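Local coordinates for protein Rho-class glutathione S-transferase (Laternula elliptica, PDB 3QAV) that probably transfers glutathione to electrophilic compounds, as a dimeric member of the glutathione S-transferase superfamily, at residues R115-Q120 with F175-E180; K179-A184 with N214-R219. All blocks are in the same frame, centred on the assembly; numbering follows the deposited sequence.

Contact 1: residues R115-Q120 with F175-E180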
ATOM      1  N   ARG A 115       5.084  15.272   9.932  1.00 30.45           N
ATOM      2  CA  ARG A 115       5.363  13.881   9.584  1.00 29.62           C
ATOM      3  C   ARG A 115       4.093  13.220   9.065  1.00 28.47           C
ATOM      4  O   ARG A 115       4.136  12.391   8.153  1.00 27.00           O
ATOM      5  CB  ARG A 115       5.857  13.098  10.805  1.00 29.35           C
ATOM      6  CG  ARG A 115       7.238  13.472  11.299  1.00 30.61           C
ATOM      7  CD  ARG A 115       7.519  12.805  12.643  1.00 31.03           C
ATOM      8  NE  ARG A 115       7.648  11.358  12.515  1.00 32.15           N
ATOM      9  CZ  ARG A 115       8.792  10.732  12.264  1.00 34.18           C
ATOM     10  NH1 ARG A 115       8.816   9.410  12.155  1.00 33.85           N
ATOM     11  NH2 ARG A 115       9.919  11.426  12.144  1.00 32.84           N
ATOM     12  N   ALA A 116       2.965  13.591   9.659  1.00 27.77           N
ATOM     13  CA  ALA A 116       1.677  13.044   9.258  1.00 28.21           C
ATOM     14  C   ALA A 116       1.425  13.329   7.776  1.00 26.62           C
ATOM     15  O   ALA A 116       0.902  12.480   7.050  1.00 24.98           O
ATOM     16  CB  ALA A 116       0.564  13.641  10.114  1.00 29.52           C
ATOM     17  N   LYS A 117       1.800  14.517   7.323  1.00 25.17           N
ATOM     18  CA  LYS A 117       1.608  14.862   5.919  1.00 26.67           C
ATOM     19  C   LYS A 117       2.560  14.067   5.018  1.00 24.72           C
ATOM     20  O   LYS A 117       2.199  13.724   3.893  1.00 26.35           O
ATOM     21  CB  LYS A 117       1.795  16.366   5.698  1.00 27.35           C
ATOM     22  CG  LYS A 117       1.853  16.773   4.230  1.00 33.99           C
ATOM     23  CD  LYS A 117       0.609  16.350   3.469  1.00 35.07           C
ATOM     24  CE  LYS A 117      -0.616  17.099   3.972  1.00 42.72           C
ATOM     25  NZ  LYS A 117      -0.406  18.571   3.874  1.00 43.56           N
ATOM     26  N   VAL A 118       3.769  13.775   5.506  1.00 21.64           N
ATOM     27  CA  VAL A 118       4.727  12.989   4.726  1.00 23.67           C
ATOM     28  C   VAL A 118       4.143  11.580   4.543  1.00 24.03           C
ATOM     29  O   VAL A 118       4.110  11.056   3.431  1.00 24.59           O
ATOM     30  CB  VAL A 118       6.115  12.909   5.425  1.00 25.12           C
ATOM     31  CG1 VAL A 118       7.024  11.935   4.685  1.00 23.99           C
ATOM     32  CG2 VAL A 118       6.770  14.304   5.451  1.00 24.42           C
ATOM     33  N   TYR A 119       3.675  10.980   5.638  1.00 23.80           N
ATOM     34  CA  TYR A 119       3.049   9.657   5.593  1.00 23.37           C
ATOM     35  C   TYR A 119       1.851   9.716   4.633  1.00 23.28           C
ATOM     36  O   TYR A 119       1.664   8.830   3.810  1.00 23.19           O
ATOM     37  CB  TYR A 119       2.558   9.244   6.989  1.00 21.32           C
ATOM     38  CG  TYR A 119       3.634   8.743   7.947  1.00 22.72           C
ATOM     39  CD1 TYR A 119       3.715   9.239   9.252  1.00 22.80           C
ATOM     40  CD2 TYR A 119       4.522   7.730   7.573  1.00 22.57           C
ATOM     41  CE1 TYR A 119       4.652   8.738  10.164  1.00 22.80           C
ATOM     42  CE2 TYR A 119       5.466   7.213   8.482  1.00 25.38           C
ATOM     43  CZ  TYR A 119       5.522   7.723   9.771  1.00 26.52           C
ATOM     44  OH  TYR A 119       6.438   7.216  10.668  1.00 28.77           O
ATOM     45  N   GLN A 120       1.040  10.763   4.734  1.00 22.20           N
ATOM     46  CA  GLN A 120      -0.113  10.886   3.841  1.00 24.01           C
ATOM     47  C   GLN A 120       0.316  10.795   2.372  1.00 22.32           C
ATOM     48  O   GLN A 120      -0.223   9.986   1.609  1.00 23.49           O
ATOM     49  CB  GLN A 120      -0.852  12.212   4.079  1.00 24.68           C
ATOM     50  CG  GLN A 120      -1.846  12.589   2.972  1.00 29.00           C
ATOM     51  CD  GLN A 120      -3.075  11.680   2.902  1.00 31.71           C
ATOM     52  OE1 GLN A 120      -3.733  11.579   1.855  1.00 34.15           O
ATOM     53  NE2 GLN A 120      -3.402  11.037   4.015  1.00 32.26           N
ATOM     54  N   PHE A 175       8.969  20.114  -3.001  1.00 30.29           N
ATOM     55  CA  PHE A 175       8.854  18.661  -3.070  1.00 29.91           C
ATOM     56  C   PHE A 175       7.393  18.219  -2.935  1.00 29.93           C
ATOM     57  O   PHE A 175       6.499  19.057  -2.809  1.00 30.97           O
ATOM     58  CB  PHE A 175       9.760  18.041  -2.009  1.00 28.76           C
ATOM     59  CG  PHE A 175      11.221  18.357  -2.221  1.00 33.38           C
ATOM     60  CD1 PHE A 175      12.038  17.496  -2.957  1.00 32.15           C
ATOM     61  CD2 PHE A 175      11.769  19.539  -1.728  1.00 33.13           C
ATOM     62  CE1 PHE A 175      13.379  17.812  -3.196  1.00 33.34           C
ATOM     63  CE2 PHE A 175      13.112  19.864  -1.963  1.00 34.18           C
ATOM     64  CZ  PHE A 175      13.916  18.997  -2.699  1.00 33.60           C
ATOM     65  N   VAL A 176       7.139  16.917  -2.958  1.00 26.15           N
ATOM     66  CA  VAL A 176       5.760  16.430  -2.928  1.00 24.12           C
ATOM     67  C   VAL A 176       4.953  16.559  -1.631  1.00 24.08           C
ATOM     68  O   VAL A 176       3.720  16.573  -1.673  1.00 25.33           O
ATOM     69  CB  VAL A 176       5.703  14.961  -3.426  1.00 22.81           C
ATOM     70  CG1 VAL A 176       6.116  14.006  -2.299  1.00 19.08           C
ATOM     71  CG2 VAL A 176       4.304  14.645  -3.963  1.00 20.46           C
ATOM     72  N   ALA A 177       5.622  16.672  -0.488  1.00 24.05           N
ATOM     73  CA  ALA A 177       4.914  16.794   0.787  1.00 25.62           C
ATOM     74  C   ALA A 177       5.281  18.053   1.571  1.00 26.64           C
ATOM     75  O   ALA A 177       4.451  18.611   2.291  1.00 25.14           O
ATOM     76  CB  ALA A 177       5.171  15.557   1.649  1.00 26.90           C
ATOM     77  N   THR A 178       6.526  18.492   1.430  1.00 25.66           N
ATOM     78  CA  THR A 178       6.998  19.680   2.129  1.00 27.86           C
ATOM     79  C   THR A 178       7.987  20.399   1.226  1.00 28.16           C
ATOM     80  O   THR A 178       8.179  20.013   0.078  1.00 30.52           O
ATOM     81  CB  THR A 178       7.734  19.308   3.425  1.00 27.41           C
ATOM     82  OG1 THR A 178       8.975  18.685   3.093  1.00 26.72           O
ATOM     83  CG2 THR A 178       6.914  18.334   4.257  1.00 28.57           C
ATOM     84  N   LYS A 179       8.623  21.441   1.743  1.00 31.18           N
ATOM     85  CA  LYS A 179       9.608  22.181   0.959  1.00 34.57           C
ATOM     86  C   LYS A 179      10.984  21.514   1.041  1.00 35.55           C
ATOM     87  O   LYS A 179      11.985  22.062   0.578  1.00 35.56           O
ATOM     88  CB  LYS A 179       9.688  23.631   1.442  1.00 36.26           C
ATOM     89  CG  LYS A 179       8.448  24.440   1.119  1.00 38.53           C
ATOM     90  CD  LYS A 179       8.543  25.851   1.663  1.00 41.62           C
ATOM     91  CE  LYS A 179       7.266  26.630   1.380  1.00 44.49           C
ATOM     92  NZ  LYS A 179       6.999  26.749  -0.086  1.00 44.52           N
ATOM     93  N   GLU A 180      11.016  20.326   1.636  1.00 34.80           N
ATOM     94  CA  GLU A 180      12.243  19.551   1.771  1.00 35.67           C
ATOM     95  C   GLU A 180      12.033  18.137   1.224  1.00 34.96           C
ATOM     96  O   GLU A 180      10.911  17.623   1.195  1.00 34.24           O
ATOM     97  CB  GLU A 180      12.657  19.443   3.246  1.00 37.97           C
ATOM     98  CG  GLU A 180      13.432  20.626   3.795  1.00 43.25           C
ATOM     99  CD  GLU A 180      13.818  20.427   5.254  1.00 45.73           C
ATOM    100  OE1 GLU A 180      14.213  19.301   5.620  1.00 46.83           O
ATOM    101  OE2 GLU A 180      13.738  21.397   6.033  1.00 48.27           O
TER
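In the all-helical C-terminal half of the GST fold, the loop between helices 148-172 and 183-197 rests on helix 112-124, with Ala177 set against Lys117 and Val118. The contact is small and no hydrogen bond crosses it. The methyl of Ala177 points at the helix and settles on its backbone, CB lying 4.0 Å from Val118 CA and 4.2 Å from Lys117 O. Beside it, Val118 CG2 approaches Ala177 CB at 4.3 Å and also meets the methyl carbon CG2 of Thr178 at 4.2 Å, so one valine branch touches two consecutive loop residues. Lys117 sends CG anti to its main-chain nitrogen (chi1 170°), which lays this methylene 3.7 Å from Ala177 O. The chain then bends at each further torsion and curls, so that its aliphatic part, not the ammonium, makes the contact. Ala177 also touches Ala184 on helix 183-197, which wedges the loop between two helices. Arg115 and Tyr119 point away from the loop and reach Glu100 of the second subunit, tying the same helix to the dimer interface. The loop holds its own shape: Phe175 N donates to Thr178 O, and in an ST turn Thr178 OG1 accepts from Glu180 N at 3.0 Å, with an N-H...O angle of 157°.

Contact 2: residues K179-A184 with N214-R219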
ATOM      1  N   LYS A 179       8.623  21.441   1.743  1.00 31.18           N
ATOM      2  CA  LYS A 179       9.608  22.181   0.959  1.00 34.57           C
ATOM      3  C   LYS A 179      10.984  21.514   1.041  1.00 35.55           C
ATOM      4  O   LYS A 179      11.985  22.062   0.578  1.00 35.56           O
ATOM      5  CB  LYS A 179       9.688  23.631   1.442  1.00 36.26           C
ATOM      6  CG  LYS A 179       8.448  24.440   1.119  1.00 38.53           C
ATOM      7  CD  LYS A 179       8.543  25.851   1.663  1.00 41.62           C
ATOM      8  CE  LYS A 179       7.266  26.630   1.380  1.00 44.49           C
ATOM      9  NZ  LYS A 179       6.999  26.749  -0.086  1.00 44.52           N
ATOM     10  N   GLU A 180      11.016  20.326   1.636  1.00 34.80           N
ATOM     11  CA  GLU A 180      12.243  19.551   1.771  1.00 35.67           C
ATOM     12  C   GLU A 180      12.033  18.137   1.224  1.00 34.96           C
ATOM     13  O   GLU A 180      10.911  17.623   1.195  1.00 34.24           O
ATOM     14  CB  GLU A 180      12.657  19.443   3.246  1.00 37.97           C
ATOM     15  CG  GLU A 180      13.432  20.626   3.795  1.00 43.25           C
ATOM     16  CD  GLU A 180      13.818  20.427   5.254  1.00 45.73           C
ATOM     17  OE1 GLU A 180      14.213  19.301   5.620  1.00 46.83           O
ATOM     18  OE2 GLU A 180      13.738  21.397   6.033  1.00 48.27           O
ATOM     19  N   PHE A 181      13.118  17.517   0.789  1.00 32.01           N
ATOM     20  CA  PHE A 181      13.075  16.150   0.283  1.00 31.43           C
ATOM     21  C   PHE A 181      12.739  15.251   1.487  1.00 29.31           C
ATOM     22  O   PHE A 181      13.298  15.428   2.568  1.00 29.26           O
ATOM     23  CB  PHE A 181      14.448  15.783  -0.287  1.00 29.40           C
ATOM     24  CG  PHE A 181      14.577  14.346  -0.699  1.00 32.18           C
ATOM     25  CD1 PHE A 181      14.306  13.958  -2.008  1.00 32.45           C
ATOM     26  CD2 PHE A 181      14.980  13.379   0.224  1.00 31.55           C
ATOM     27  CE1 PHE A 181      14.436  12.619  -2.399  1.00 34.40           C
ATOM     28  CE2 PHE A 181      15.111  12.041  -0.153  1.00 33.67           C
ATOM     29  CZ  PHE A 181      14.840  11.659  -1.469  1.00 34.84           C
ATOM     30  N   THR A 182      11.820  14.305   1.306  1.00 27.46           N
ATOM     31  CA  THR A 182      11.429  13.405   2.393  1.00 25.14           C
ATOM     32  C   THR A 182      11.081  12.028   1.843  1.00 25.08           C
ATOM     33  O   THR A 182      11.133  11.806   0.636  1.00 23.63           O
ATOM     34  CB  THR A 182      10.191  13.934   3.151  1.00 24.76           C
ATOM     35  OG1 THR A 182       9.064  13.955   2.266  1.00 24.39           O
ATOM     36  CG2 THR A 182      10.442  15.345   3.672  1.00 24.44           C
ATOM     37  N   MET A 183      10.713  11.111   2.732  1.00 23.21           N
ATOM     38  CA  MET A 183      10.356   9.755   2.320  1.00 24.60           C
ATOM     39  C   MET A 183       9.266   9.783   1.251  1.00 23.21           C
ATOM     40  O   MET A 183       9.220   8.910   0.397  1.00 24.12           O
ATOM     41  CB  MET A 183       9.867   8.929   3.520  1.00 22.15           C
ATOM     42  CG  MET A 183       9.674   7.446   3.206  1.00 23.66           C
ATOM     43  SD  MET A 183      11.224   6.612   2.774  1.00 26.65           S
ATOM     44  CE  MET A 183      11.926   6.333   4.394  1.00 19.73           C
ATOM     45  N   ALA A 184       8.394  10.788   1.299  1.00 23.41           N
ATOM     46  CA  ALA A 184       7.312  10.908   0.324  1.00 24.52           C
ATOM     47  C   ALA A 184       7.836  11.003  -1.108  1.00 24.48           C
ATOM     48  O   ALA A 184       7.236  10.444  -2.034  1.00 24.22           O
ATOM     49  CB  ALA A 184       6.448  12.124   0.635  1.00 24.26           C
ATOM     50  N   ASN A 214      12.221  17.418 -13.397  1.00 33.63           N
ATOM     51  CA  ASN A 214      13.509  17.952 -13.824  1.00 35.88           C
ATOM     52  C   ASN A 214      14.439  18.177 -12.644  1.00 35.11           C
ATOM     53  O   ASN A 214      15.608  17.810 -12.700  1.00 35.52           O
ATOM     54  CB  ASN A 214      13.311  19.266 -14.586  1.00 36.72           C
ATOM     55  CG  ASN A 214      12.853  19.041 -16.008  1.00 38.60           C
ATOM     56  OD1 ASN A 214      12.209  19.897 -16.606  1.00 41.48           O
ATOM     57  ND2 ASN A 214      13.195  17.888 -16.564  1.00 38.75           N
ATOM     58  N   MET A 215      13.926  18.784 -11.580  1.00 34.32           N
ATOM     59  CA  MET A 215      14.754  19.029 -10.406  1.00 36.15           C
ATOM     60  C   MET A 215      15.288  17.712  -9.854  1.00 35.93           C
ATOM     61  O   MET A 215      16.486  17.568  -9.608  1.00 35.64           O
ATOM     62  CB  MET A 215      13.963  19.734  -9.303  1.00 37.18           C
ATOM     63  CG  MET A 215      14.618  19.592  -7.930  1.00 40.52           C
ATOM     64  SD  MET A 215      13.685  20.305  -6.577  1.00 44.88           S
ATOM     65  CE  MET A 215      12.417  19.041  -6.326  1.00 45.25           C
ATOM     66  N   MET A 216      14.382  16.762  -9.657  1.00 34.41           N
ATOM     67  CA  MET A 216      14.742  15.457  -9.116  1.00 32.87           C
ATOM     68  C   MET A 216      15.715  14.691 -10.009  1.00 30.20           C
ATOM     69  O   MET A 216      16.613  14.015  -9.509  1.00 29.03           O
ATOM     70  CB  MET A 216      13.474  14.635  -8.878  1.00 32.02           C
ATOM     71  CG  MET A 216      12.611  15.160  -7.744  1.00 31.22           C
ATOM     72  SD  MET A 216      13.338  14.884  -6.096  1.00 32.32           S
ATOM     73  CE  MET A 216      12.624  13.274  -5.686  1.00 32.48           C
ATOM     74  N   MET A 217      15.533  14.795 -11.323  1.00 31.38           N
ATOM     75  CA  MET A 217      16.418  14.116 -12.275  1.00 32.04           C
ATOM     76  C   MET A 217      17.845  14.645 -12.219  1.00 32.86           C
ATOM     77  O   MET A 217      18.763  14.013 -12.736  1.00 34.03           O
ATOM     78  CB  MET A 217      15.897  14.269 -13.699  1.00 32.54           C
ATOM     79  CG  MET A 217      14.843  13.258 -14.071  1.00 33.76           C
ATOM     80  SD  MET A 217      15.487  11.581 -14.031  1.00 34.21           S
ATOM     81  CE  MET A 217      16.351  11.527 -15.620  1.00 34.45           C
ATOM     82  N   ASP A 218      18.024  15.811 -11.609  1.00 30.98           N
ATOM     83  CA  ASP A 218      19.346  16.399 -11.481  1.00 33.42           C
ATOM     84  C   ASP A 218      19.947  16.094 -10.101  1.00 32.34           C
ATOM     85  O   ASP A 218      21.112  16.374  -9.847  1.00 31.29           O
ATOM     86  CB  ASP A 218      19.280  17.913 -11.730  1.00 36.58           C
ATOM     87  CG  ASP A 218      19.101  18.258 -13.215  1.00 42.02           C
ATOM     88  OD1 ASP A 218      19.920  17.789 -14.035  1.00 45.60           O
ATOM     89  OD2 ASP A 218      18.153  19.001 -13.567  1.00 44.18           O
ATOM     90  N   ARG A 219      19.150  15.503  -9.220  1.00 30.12           N
ATOM     91  CA  ARG A 219      19.613  15.146  -7.886  1.00 29.31           C
ATOM     92  C   ARG A 219      20.572  13.957  -8.021  1.00 30.75           C
ATOM     93  O   ARG A 219      20.206  12.906  -8.542  1.00 28.72           O
ATOM     94  CB  ARG A 219      18.404  14.787  -7.021  1.00 32.15           C
ATOM     95  CG  ARG A 219      18.646  14.810  -5.526  1.00 30.71           C
ATOM     96  CD  ARG A 219      17.352  14.472  -4.777  1.00 31.09           C
ATOM     97  NE  ARG A 219      17.592  14.320  -3.347  1.00 28.90           N
ATOM     98  CZ  ARG A 219      17.685  15.329  -2.491  1.00 29.40           C
ATOM     99  NH1 ARG A 219      17.919  15.083  -1.208  1.00 25.46           N
ATOM    100  NH2 ARG A 219      17.522  16.579  -2.914  1.00 27.92           N
TER
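With CG trans to the main-chain nitrogen in both Phe181 (chi1 173°) and Arg219 (chi1 -162°), ring and guanidinium come together as a cation-pi stack in the C-terminal GST domain. The arginine chain runs extended from CG to NE and lays its guanidinium flat over one ring face, the planes only 7° apart and Arg219 CZ 4.0 Å from the centroid of the Phe181 ring. The overlap is offset: Arg219 NH1 sits 3.5 Å from Phe181 CG, while Arg219 NE lies 3.6 Å from Phe181 CD1. Glu47 on helix 36-47 takes the NE of Arg219 in a salt bridge, which probably helps fix the rotation of the stacked group. A leucine in place of Arg219 is likely to leave Glu47 without its charged mate and this face of Phe181 without its flat cover. Just beyond Phe181, Thr182 N-caps helix 183-197; its OG1 accepts a weak bond from Ala184 N, and Asp185 OD1 accepts from Thr182 N, the reciprocal half of a capping box, resembling the N-capping box known at this helix in other GSTs. Met216, its chain bent at chi2 and chi3, comes to the ring edge near its plane, with CE 3.8 Å from Phe181 CE1.

In the fold
Contacts 1 and 2 have centres 11 Å apart and follow one another along the chain, sharing Lys179 and Glu180 in the run that leads into helix 183-197. They also touch directly. From segment 175-180, Phe175 reaches into contact 2, with CE1 3.5 Å from Met215 CE and CD2 3.5 Å from Phe181 N. Deeper in, Val176 CG1 lies 3.5 Å from Ala184 CB, and Val118 CG1 approaches the capping oxygen Thr182 OG1 at 3.8 Å. Together they join helices 112-124, 183-197 and 207-217 around one connection. Both lie away from the glutathione site of Ser35, Lys65, Gln77, Val78 and Ser91; through Arg219 and Glu47, contact 2 reaches helix 36-47.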